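PDB 1VBW: trypsin inhibitor BGIT from Momordica charantia, which probably inhibits trypsin and related serine endopeptidases, as a member of the potato type I inhibitor family. Local coordinates for residues Ser40-Asp45 against Arg52-Glu57. Sequence-based numbering, arbitrary orientation.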
loop_
_atom_site.group_PDB
_atom_site.type_symbol
_atom_site.label_atom_id
_atom_site.label_comp_id
_atom_site.label_asym_id
_atom_site.label_seq_id
_atom_site.Cartn_x
_atom_site.Cartn_y
_atom_site.Cartn_z
ATOM N N SER A 40 -9.495 5.359 -9.080
ATOM C CA SER A 40 -9.584 4.414 -10.188
ATOM C C SER A 40 -10.208 3.069 -9.808
ATOM O O SER A 40 -10.493 2.316 -10.777
ATOM C CB SER A 40 -8.201 4.154 -10.759
ATOM O OG SER A 40 -7.403 3.458 -9.811
ATOM N N GLY A 41 -10.480 2.855 -8.548
ATOM C CA GLY A 41 -11.216 1.564 -8.354
ATOM C C GLY A 41 -10.275 0.376 -8.278
ATOM O O GLY A 41 -9.241 0.257 -8.961
ATOM N N ALA A 42 -10.654 -0.574 -7.474
ATOM C CA ALA A 42 -9.881 -1.816 -7.263
ATOM C C ALA A 42 -10.854 -2.796 -6.635
ATOM O O ALA A 42 -11.850 -2.404 -6.009
ATOM C CB ALA A 42 -8.687 -1.587 -6.362
ATOM N N THR A 43 -10.577 -4.096 -6.786
ATOM C CA THR A 43 -11.541 -5.102 -6.331
ATOM C C THR A 43 -11.841 -4.946 -4.878
ATOM O O THR A 43 -10.974 -4.775 -4.019
ATOM C CB THR A 43 -11.097 -6.562 -6.543
ATOM O OG1 THR A 43 -9.843 -6.745 -5.897
ATOM C CG2 THR A 43 -11.007 -6.875 -8.038
ATOM N N LYS A 44 -13.134 -5.087 -4.559
ATOM C CA LYS A 44 -13.571 -4.926 -3.175
ATOM C C LYS A 44 -13.552 -6.223 -2.396
ATOM O O LYS A 44 -14.503 -6.520 -1.677
ATOM C CB LYS A 44 -14.965 -4.315 -3.147
ATOM C CG LYS A 44 -14.964 -2.927 -3.742
ATOM C CD LYS A 44 -14.297 -1.965 -2.812
ATOM C CE LYS A 44 -14.588 -0.521 -3.168
ATOM N NZ LYS A 44 -13.955 0.465 -2.286
ATOM N N ASP A 45 -12.504 -6.979 -2.460
ATOM C CA ASP A 45 -12.272 -8.218 -1.739
ATOM C C ASP A 45 -11.128 -7.976 -0.725
ATOM O O ASP A 45 -10.623 -6.847 -0.574
ATOM C CB ASP A 45 -12.005 -9.403 -2.628
ATOM C CG ASP A 45 -10.760 -9.263 -3.465
ATOM O OD1 ASP A 45 -10.396 -10.290 -4.134
ATOM O OD2 ASP A 45 -10.160 -8.169 -3.501
ATOM N N ARG A 52 -2.525 -1.923 -1.171
ATOM C CA ARG A 52 -2.789 -0.859 -2.138
ATOM C C ARG A 52 -2.146 0.440 -1.698
ATOM O O ARG A 52 -2.333 0.846 -0.540
ATOM C CB ARG A 52 -4.295 -0.705 -2.325
ATOM C CG ARG A 52 -4.841 -1.961 -3.013
ATOM C CD ARG A 52 -6.308 -1.948 -3.214
ATOM N NE ARG A 52 -6.597 -3.059 -4.132
ATOM C CZ ARG A 52 -7.783 -3.637 -3.831
ATOM N NH1 ARG A 52 -8.416 -3.117 -2.813
ATOM N NH2 ARG A 52 -8.117 -4.577 -4.617
ATOM N N VAL A 53 -1.452 1.073 -2.589
ATOM C CA VAL A 53 -0.816 2.347 -2.382
ATOM C C VAL A 53 -1.515 3.356 -3.297
ATOM O O VAL A 53 -1.255 3.380 -4.480
ATOM C CB VAL A 53 0.685 2.294 -2.634
ATOM C CG1 VAL A 53 1.311 3.665 -2.382
ATOM C CG2 VAL A 53 1.346 1.237 -1.734
ATOM N N TRP A 54 -2.435 4.121 -2.680
ATOM C CA TRP A 54 -3.269 5.036 -3.439
ATOM C C TRP A 54 -2.530 6.363 -3.627
ATOM O O TRP A 54 -2.136 6.969 -2.630
ATOM C CB TRP A 54 -4.574 5.284 -2.706
ATOM C CG TRP A 54 -5.455 4.069 -2.623
ATOM C CD1 TRP A 54 -5.619 3.223 -1.550
ATOM C CD2 TRP A 54 -6.334 3.625 -3.658
ATOM N NE1 TRP A 54 -6.545 2.240 -1.879
ATOM C CE2 TRP A 54 -7.000 2.470 -3.160
ATOM C CE3 TRP A 54 -6.632 4.061 -4.936
ATOM C CZ2 TRP A 54 -7.937 1.755 -3.929
ATOM C CZ3 TRP A 54 -7.565 3.370 -5.700
ATOM C CH2 TRP A 54 -8.200 2.246 -5.175
ATOM N N VAL A 55 -2.382 6.785 -4.874
ATOM C CA VAL A 55 -1.530 7.941 -5.176
ATOM C C VAL A 55 -2.322 8.994 -5.947
ATOM O O VAL A 55 -3.309 8.756 -6.650
ATOM C CB VAL A 55 -0.294 7.551 -5.957
ATOM C CG1 VAL A 55 0.611 6.630 -5.119
ATOM C CG2 VAL A 55 -0.600 6.942 -7.298
ATOM N N THR A 56 -1.812 10.237 -5.821
ATOM C CA THR A 56 -2.294 11.355 -6.624
ATOM C C THR A 56 -1.797 11.206 -8.066
ATOM O O THR A 56 -0.996 10.352 -8.425
ATOM C CB THR A 56 -1.792 12.685 -6.059
ATOM O OG1 THR A 56 -0.384 12.748 -6.347
ATOM C CG2 THR A 56 -2.083 12.840 -4.594
ATOM N N GLU A 57 -2.217 12.166 -8.903
ATOM C CA GLU A 57 -1.744 12.246 -10.294
ATOM C C GLU A 57 -0.255 12.501 -10.393
ATOM O O GLU A 57 0.356 12.242 -11.437
ATOM C CB GLU A 57 -2.642 13.311 -10.962
ATOM C CG GLU A 57 -2.645 14.713 -10.378
ATOM C CD GLU A 57 -3.264 14.939 -9.013
ATOM O OE1 GLU A 57 -4.023 14.068 -8.484
ATOM O OE2 GLU A 57 -2.992 15.968 -8.341
HETATM O O HOH W 1 -10.853 -3.921 -0.854
#
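Arg52 reaches from its strand to the 40-45 loop and grips Thr43 with the end of its guanidinium. Arg52 NH2 donates to Thr43 O at 2.9 Å, in the carbonyl plane and on a lone pair, while two weak bonds, bent to about 125°, run from its NH1 to the same oxygen and from its NH2 to Thr43 OG1. Arg52 CG lies anti to the carbonyl carbon (chi1 -67°), and the chain, extended from CG to NE, carries the flat group across to the loop. There Ala42 CB sits over one guanidinium face, 3.4 Å from Arg52 CZ. In potato type I inhibitors the loop between the two parallel strands, here 32-37 and 50-55, carries the protease-binding site, and arginines from the second strand brace it from beneath; this contact fits that scheme. Thr43 OG1 in turn donates to Asp45 OD2 at 2.8 Å, and that carboxylate also forms a salt bridge with Arg50. A water links Arg52 NH1 with Asp45 O. A leucine in place of Arg52 would probably leave Thr43 O without its main donor and the loop freer to move. Further along, the Trp54 indole brings CH2 to 4.0 Å from Ala42 CB, with Gly41 N at its edge.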